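PDB 4ART: structural protein ORF273 from Acidianus two-tailed virus, which is a thermo- and acid-stable structural protein of the virion whose detailed function is unknown. Local coordinates for residues F104-Y108 with P217-V222; Y154-Y160 with P246-E252. One frame throughout, in Å; residues are numbered along the deposited sequence.

Contact 1 (F104-Y108 with P217-V222); sequences FDIDY and PYHYYV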
loop_
_atom_site.group_PDB
_atom_site.type_symbol
_atom_site.label_atom_id
_atom_site.label_comp_id
_atom_site.label_asym_id
_atom_site.label_seq_id
_atom_site.Cartn_x
_atom_site.Cartn_y
_atom_site.Cartn_z
ATOM N N PHE A 104 -9.169 -4.785 9.460
ATOM C CA PHE A 104 -7.797 -5.220 9.223
ATOM C C PHE A 104 -6.789 -4.072 9.438
ATOM O O PHE A 104 -5.754 -4.264 10.070
ATOM C CB PHE A 104 -7.656 -5.878 7.845
ATOM C CG PHE A 104 -6.251 -6.292 7.547
ATOM C CD1 PHE A 104 -5.726 -7.463 8.094
ATOM C CD2 PHE A 104 -5.440 -5.508 6.742
ATOM C CE1 PHE A 104 -4.398 -7.820 7.872
ATOM C CE2 PHE A 104 -4.125 -5.893 6.484
ATOM C CZ PHE A 104 -3.613 -7.053 7.046
ATOM N N ASP A 105 -7.097 -2.886 8.918
ATOM C CA ASP A 105 -6.265 -1.700 9.085
ATOM C C ASP A 105 -6.142 -1.319 10.567
ATOM O O ASP A 105 -5.065 -0.944 10.979
ATOM C CB ASP A 105 -6.831 -0.516 8.281
ATOM C CG ASP A 105 -6.685 -0.619 6.766
ATOM O OD1 ASP A 105 -6.201 -1.683 6.277
ATOM O OD2 ASP A 105 -7.098 0.334 6.067
ATOM N N ILE A 106 -7.237 -1.459 11.368
ATOM C CA ILE A 106 -7.299 -1.186 12.825
ATOM C C ILE A 106 -6.347 -2.115 13.581
ATOM O O ILE A 106 -5.566 -1.672 14.421
ATOM C CB ILE A 106 -8.752 -1.421 13.385
ATOM C CG1 ILE A 106 -9.750 -0.363 12.935
ATOM C CG2 ILE A 106 -8.787 -1.592 14.927
ATOM C CD1 ILE A 106 -11.198 -0.707 13.398
ATOM N N ASP A 107 -6.479 -3.415 13.303
ATOM C CA ASP A 107 -5.786 -4.504 13.983
ATOM C C ASP A 107 -4.329 -4.767 13.531
ATOM O O ASP A 107 -3.514 -5.228 14.336
ATOM C CB ASP A 107 -6.682 -5.770 13.967
ATOM C CG ASP A 107 -8.059 -5.560 14.600
ATOM O OD1 ASP A 107 -8.134 -4.871 15.654
ATOM O OD2 ASP A 107 -9.059 -6.098 14.052
ATOM N N TYR A 108 -3.982 -4.381 12.279
ATOM C CA TYR A 108 -2.654 -4.569 11.671
ATOM C C TYR A 108 -2.092 -3.347 10.939
ATOM O O TYR A 108 -1.100 -3.479 10.224
ATOM C CB TYR A 108 -2.683 -5.736 10.668
ATOM C CG TYR A 108 -3.013 -7.084 11.266
ATOM C CD1 TYR A 108 -4.334 -7.494 11.421
ATOM C CD2 TYR A 108 -2.006 -7.970 11.633
ATOM C CE1 TYR A 108 -4.647 -8.734 11.973
ATOM C CE2 TYR A 108 -2.305 -9.229 12.156
ATOM C CZ TYR A 108 -3.629 -9.603 12.329
ATOM O OH TYR A 108 -3.939 -10.842 12.838
ATOM N N PRO A 217 -1.753 -12.199 6.728
ATOM C CA PRO A 217 -3.063 -11.833 7.294
ATOM C C PRO A 217 -3.886 -11.013 6.285
ATOM O O PRO A 217 -5.115 -11.078 6.322
ATOM C CB PRO A 217 -2.699 -11.061 8.585
ATOM C CG PRO A 217 -1.275 -11.389 8.854
ATOM C CD PRO A 217 -0.664 -11.545 7.483
ATOM N N TYR A 218 -3.225 -10.299 5.331
ATOM C CA TYR A 218 -3.937 -9.565 4.296
ATOM C C TYR A 218 -4.635 -10.578 3.378
ATOM O O TYR A 218 -5.779 -10.354 2.965
ATOM C CB TYR A 218 -2.949 -8.650 3.514
ATOM C CG TYR A 218 -3.617 -7.787 2.462
ATOM C CD1 TYR A 218 -3.863 -8.275 1.189
ATOM C CD2 TYR A 218 -4.025 -6.487 2.753
ATOM C CE1 TYR A 218 -4.509 -7.497 0.228
ATOM C CE2 TYR A 218 -4.651 -5.687 1.790
ATOM C CZ TYR A 218 -4.897 -6.200 0.531
ATOM O OH TYR A 218 -5.537 -5.424 -0.410
ATOM N N HIS A 219 -3.927 -11.683 3.050
ATOM C CA HIS A 219 -4.452 -12.750 2.204
ATOM C C HIS A 219 -5.651 -13.422 2.872
ATOM O O HIS A 219 -6.648 -13.698 2.212
ATOM C CB HIS A 219 -3.343 -13.759 1.868
ATOM C CG HIS A 219 -2.280 -13.226 0.956
ATOM N ND1 HIS A 219 -2.549 -12.225 0.011
ATOM C CD2 HIS A 219 -0.982 -13.586 0.841
ATOM C CE1 HIS A 219 -1.411 -12.012 -0.630
ATOM N NE2 HIS A 219 -0.441 -12.805 -0.181
ATOM N N TYR A 220 -5.586 -13.623 4.190
ATOM C CA TYR A 220 -6.681 -14.211 4.962
ATOM C C TYR A 220 -7.857 -13.213 5.169
ATOM O O TYR A 220 -8.996 -13.571 4.922
ATOM C CB TYR A 220 -6.131 -14.774 6.325
ATOM C CG TYR A 220 -7.199 -15.336 7.235
ATOM C CD1 TYR A 220 -8.074 -16.322 6.791
ATOM C CD2 TYR A 220 -7.340 -14.877 8.539
ATOM C CE1 TYR A 220 -9.082 -16.823 7.622
ATOM C CE2 TYR A 220 -8.356 -15.353 9.369
ATOM C CZ TYR A 220 -9.220 -16.333 8.909
ATOM O OH TYR A 220 -10.178 -16.837 9.753
ATOM N N TYR A 221 -7.600 -11.985 5.579
ATOM C CA TYR A 221 -8.710 -11.086 5.901
ATOM C C TYR A 221 -9.236 -10.256 4.805
ATOM O O TYR A 221 -10.447 -10.024 4.758
ATOM C CB TYR A 221 -8.322 -10.146 7.043
ATOM C CG TYR A 221 -8.161 -10.843 8.364
ATOM C CD1 TYR A 221 -9.271 -11.325 9.060
ATOM C CD2 TYR A 221 -6.909 -10.965 8.962
ATOM C CE1 TYR A 221 -9.133 -11.929 10.308
ATOM C CE2 TYR A 221 -6.760 -11.558 10.221
ATOM C CZ TYR A 221 -7.875 -12.042 10.889
ATOM O OH TYR A 221 -7.746 -12.632 12.136
ATOM N N VAL A 222 -8.344 -9.737 3.962
ATOM C CA VAL A 222 -8.739 -8.824 2.892
ATOM C C VAL A 222 -8.987 -9.560 1.566
ATOM O O VAL A 222 -9.969 -9.257 0.866
ATOM C CB VAL A 222 -7.755 -7.604 2.781
ATOM C CG1 VAL A 222 -8.200 -6.612 1.701
ATOM C CG2 VAL A 222 -7.630 -6.896 4.129
#

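Contact 2 (Y154-Y160 with P246-E252); sequences YLAVNIY and PYQVCYE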
loop_
_atom_site.group_PDB
_atom_site.type_symbol
_atom_site.label_atom_id
_atom_site.label_comp_id
_atom_site.label_asym_id
_atom_site.label_seq_id
_atom_site.Cartn_x
_atom_site.Cartn_y
_atom_site.Cartn_z
ATOM N N TYR A 154 -17.496 5.415 10.929
ATOM C CA TYR A 154 -16.624 5.206 12.087
ATOM C C TYR A 154 -15.223 5.749 11.941
ATOM O O TYR A 154 -14.716 5.905 10.832
ATOM C CB TYR A 154 -16.540 3.706 12.457
ATOM C CG TYR A 154 -17.874 2.993 12.495
ATOM C CD1 TYR A 154 -18.762 3.181 13.559
ATOM C CD2 TYR A 154 -18.246 2.113 11.483
ATOM C CE1 TYR A 154 -19.987 2.506 13.613
ATOM C CE2 TYR A 154 -19.477 1.452 11.513
ATOM C CZ TYR A 154 -20.339 1.642 12.588
ATOM O OH TYR A 154 -21.554 0.996 12.630
ATOM N N LEU A 155 -14.587 5.995 13.092
ATOM C CA LEU A 155 -13.194 6.404 13.219
ATOM C C LEU A 155 -12.540 5.538 14.268
ATOM O O LEU A 155 -13.131 5.277 15.304
ATOM C CB LEU A 155 -13.058 7.915 13.591
ATOM C CG LEU A 155 -11.658 8.436 14.028
ATOM C CD1 LEU A 155 -10.627 8.333 12.908
ATOM C CD2 LEU A 155 -11.728 9.860 14.544
ATOM N N ALA A 156 -11.332 5.054 13.968
ATOM C CA ALA A 156 -10.502 4.296 14.888
ATOM C C ALA A 156 -9.138 4.962 14.888
ATOM O O ALA A 156 -8.598 5.284 13.833
ATOM C CB ALA A 156 -10.384 2.851 14.459
ATOM N N VAL A 157 -8.638 5.267 16.072
ATOM C CA VAL A 157 -7.354 5.940 16.215
ATOM C C VAL A 157 -6.453 4.948 16.974
ATOM O O VAL A 157 -6.798 4.540 18.089
ATOM C CB VAL A 157 -7.489 7.283 16.985
ATOM C CG1 VAL A 157 -6.138 7.994 17.089
ATOM C CG2 VAL A 157 -8.557 8.201 16.387
ATOM N N ASN A 158 -5.318 4.579 16.364
ATOM C CA ASN A 158 -4.300 3.664 16.921
ATOM C C ASN A 158 -3.019 4.425 17.206
ATOM O O ASN A 158 -2.417 4.956 16.289
ATOM C CB ASN A 158 -4.010 2.504 15.934
ATOM C CG ASN A 158 -5.168 1.543 15.826
ATOM O OD1 ASN A 158 -5.757 1.158 16.805
ATOM N ND2 ASN A 158 -5.759 1.415 14.659
ATOM N N ILE A 159 -2.596 4.454 18.475
ATOM C CA ILE A 159 -1.404 5.164 18.914
ATOM C C ILE A 159 -0.275 4.208 19.263
ATOM O O ILE A 159 -0.386 3.411 20.193
ATOM C CB ILE A 159 -1.754 6.159 20.051
ATOM C CG1 ILE A 159 -2.868 7.136 19.593
ATOM C CG2 ILE A 159 -0.516 6.893 20.479
ATOM C CD1 ILE A 159 -3.545 7.828 20.674
ATOM N N TYR A 160 0.847 4.339 18.549
ATOM C CA TYR A 160 2.032 3.494 18.754
ATOM C C TYR A 160 3.152 4.343 19.303
ATOM O O TYR A 160 3.406 5.429 18.798
ATOM C CB TYR A 160 2.501 2.894 17.402
ATOM C CG TYR A 160 1.465 2.047 16.688
ATOM C CD1 TYR A 160 0.525 2.626 15.841
ATOM C CD2 TYR A 160 1.398 0.666 16.893
ATOM C CE1 TYR A 160 -0.451 1.857 15.213
ATOM C CE2 TYR A 160 0.444 -0.114 16.255
ATOM C CZ TYR A 160 -0.488 0.486 15.427
ATOM O OH TYR A 160 -1.403 -0.298 14.776
ATOM N N PRO A 246 -1.018 -1.056 20.604
ATOM C CA PRO A 246 -1.333 0.371 20.433
ATOM C C PRO A 246 -2.466 0.822 21.369
ATOM O O PRO A 246 -3.309 0.019 21.737
ATOM C CB PRO A 246 -1.827 0.462 18.977
ATOM C CG PRO A 246 -2.413 -0.832 18.705
ATOM C CD PRO A 246 -1.594 -1.857 19.504
ATOM N N TYR A 247 -2.497 2.092 21.730
ATOM C CA TYR A 247 -3.594 2.627 22.510
ATOM C C TYR A 247 -4.642 2.923 21.458
ATOM O O TYR A 247 -4.395 3.681 20.520
ATOM C CB TYR A 247 -3.149 3.888 23.218
ATOM C CG TYR A 247 -4.107 4.370 24.268
ATOM C CD1 TYR A 247 -3.978 3.966 25.594
ATOM C CD2 TYR A 247 -5.103 5.296 23.956
ATOM C CE1 TYR A 247 -4.796 4.491 26.588
ATOM C CE2 TYR A 247 -5.905 5.848 24.943
ATOM C CZ TYR A 247 -5.752 5.434 26.255
ATOM O OH TYR A 247 -6.578 5.927 27.218
ATOM N N GLN A 248 -5.773 2.237 21.550
ATOM C CA GLN A 248 -6.812 2.290 20.525
ATOM C C GLN A 248 -8.083 2.995 20.982
ATOM O O GLN A 248 -8.662 2.620 22.008
ATOM C CB GLN A 248 -7.090 0.856 20.056
ATOM C CG GLN A 248 -8.001 0.731 18.844
ATOM C CD GLN A 248 -8.035 -0.710 18.386
ATOM O OE1 GLN A 248 -9.058 -1.375 18.516
ATOM N NE2 GLN A 248 -6.906 -1.236 17.858
ATOM N N VAL A 249 -8.495 4.059 20.243
ATOM C CA VAL A 249 -9.716 4.837 20.581
ATOM C C VAL A 249 -10.652 4.858 19.376
ATOM O O VAL A 249 -10.198 5.132 18.261
ATOM C CB VAL A 249 -9.448 6.262 21.167
ATOM C CG1 VAL A 249 -10.733 6.954 21.601
ATOM C CG2 VAL A 249 -8.463 6.212 22.317
ATOM N N CYS A 250 -11.952 4.546 19.605
ATOM C CA CYS A 250 -12.960 4.440 18.558
ATOM C C CYS A 250 -14.145 5.366 18.731
ATOM O O CYS A 250 -14.440 5.813 19.833
ATOM C CB CYS A 250 -13.386 2.994 18.317
ATOM S SG CYS A 250 -12.017 1.863 18.000
ATOM N N TYR A 251 -14.759 5.735 17.603
ATOM C CA TYR A 251 -15.854 6.696 17.514
ATOM C C TYR A 251 -16.825 6.323 16.400
ATOM O O TYR A 251 -16.431 5.702 15.406
ATOM C CB TYR A 251 -15.303 8.092 17.171
ATOM C CG TYR A 251 -14.154 8.581 18.026
ATOM C CD1 TYR A 251 -12.831 8.256 17.710
ATOM C CD2 TYR A 251 -14.380 9.424 19.114
ATOM C CE1 TYR A 251 -11.768 8.753 18.459
ATOM C CE2 TYR A 251 -13.328 9.888 19.898
ATOM C CZ TYR A 251 -12.023 9.585 19.540
ATOM O OH TYR A 251 -10.998 10.090 20.295
ATOM N N GLU A 252 -18.101 6.693 16.576
ATOM C CA GLU A 252 -19.131 6.485 15.562
ATOM C C GLU A 252 -19.636 7.844 15.118
ATOM O O GLU A 252 -19.778 8.739 15.955
ATOM C CB GLU A 252 -20.269 5.595 16.068
ATOM C CG GLU A 252 -21.013 6.142 17.272
ATOM C CD GLU A 252 -22.290 5.418 17.651
ATOM O OE1 GLU A 252 -22.693 4.478 16.926
ATOM O OE2 GLU A 252 -22.895 5.807 18.677
#

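Contact 1 (F104-Y108 with P217-V222)
Helices 99-108 and 210-221 pack roughly antiparallel (150°) here through residues 104-108 and 217-222, with the ring of Phe104 reaching Pro217 and Tyr218 across segment axes 11.5 Å apart. Phe104 is central to the contact: its CG stands anti to the backbone N (chi1 178°), which sends the ring across to the partner helix, where it touches Pro217, Tyr218, Tyr221 and Val222. Tyr218 meets it in an offset edge-to-face pair, the tyrosine edge turned to the phenylalanine face, with centroids 5.8 Å apart and planes at 79°. Beside it, Val222 CG2 packs 3.7 Å from Phe104 CD2, while Tyr221 CD2 lies 3.8 Å from Phe104 CD1. In the plane of the Phe104 ring, at its edge, comes Pro217 CB.

One turn on from Phe104, Tyr108 reaches the same proline; its OH lies 3.9 Å from Tyr221 CE2, and its side chain also touches Ala236 of helix 229-242. The contact is made by aromatic and aliphatic packing and lies near the surface; on the far side of helix 210-221, His219 is hydrogen-bonded to Glu195 of the second subunit. Pro217 CB makes a CH-pi contact over one face of Tyr108, 4.2 Å from the ring centroid.

Contact 2 (Y154-Y160 with P246-E252)
Neighbouring antiparallel strands of the mixed beta sheet, 154-161 and 247-253, are zipped together here by alternating hydrogen-bonded and non-hydrogen-bonded pairs. Leu155 with Tyr251, Val157 with Val249 and Ile159 with Tyr247 are the hydrogen-bonded pairs, each making two backbone bonds; Val157 N to Val249 O is 2.7 Å. Backbone bonds to strand 139-146 on one side and to Ile261 on the other place the pair inside the sheet.

The tight packing is the buried cluster of Leu155, Val157 and Tyr251, centred on the tyrosine ring. Leu155 CD2 lies 3.7 Å from Tyr251 CD1, the two side chains side by side, and Val157 CG2 comes to the ring edge, 3.9 Å from CE1 of Tyr251. Helix 23-44 packs on this face, where Asp33 takes the Tyr251 hydroxyl and Glu29 that of Tyr247. Against this cluster stand the partly exposed Tyr247, Gln248, Val249 and Glu252 of the second strand; the Tyr247 ring leads away from its neighbour.

On the other face, Ala156 CB rests 4.0 Å from SG of Cys250, which is disulfide-bonded to Cys263, and Ile106 of helix 99-108 covers the Ala156 side. By Glu252, the ring edge of Tyr154 meets CB of Glu252, whose carboxylate bonds to Asn259. Apart from the sheet faces, at the other end of the contact, Pro246 CB lies over one face of Tyr160, 3.8 Å from its centroid. Asn158 and Gln248 run alongside with their amide planes 72° apart. Asn158 CG sits beside its own backbone N (chi1 -70°), bringing the amide toward the neighbouring strand, where Gln248 NE2 donates to Asn158 OD1 at 2.9 Å through a bent bond, 132° at the hydrogen.

The two contacts interlock along the chain: 104-108 comes first, then 154-160, then 217-222 and finally 246-252, so their segments alternate. Their centres lie about 16 Å apart, and helix 99-108 joins them. While contact 1 uses one side of that helix against helix 210-221, Ile106 on another side packs against the sheet of contact 2: its CG1 is 3.6 Å from CB of Ala156, and its CG2 is 3.5 Å from NE2 of Gln248. One helix therefore touches both the sheet and helix 210-221, joining segments far apart in sequence.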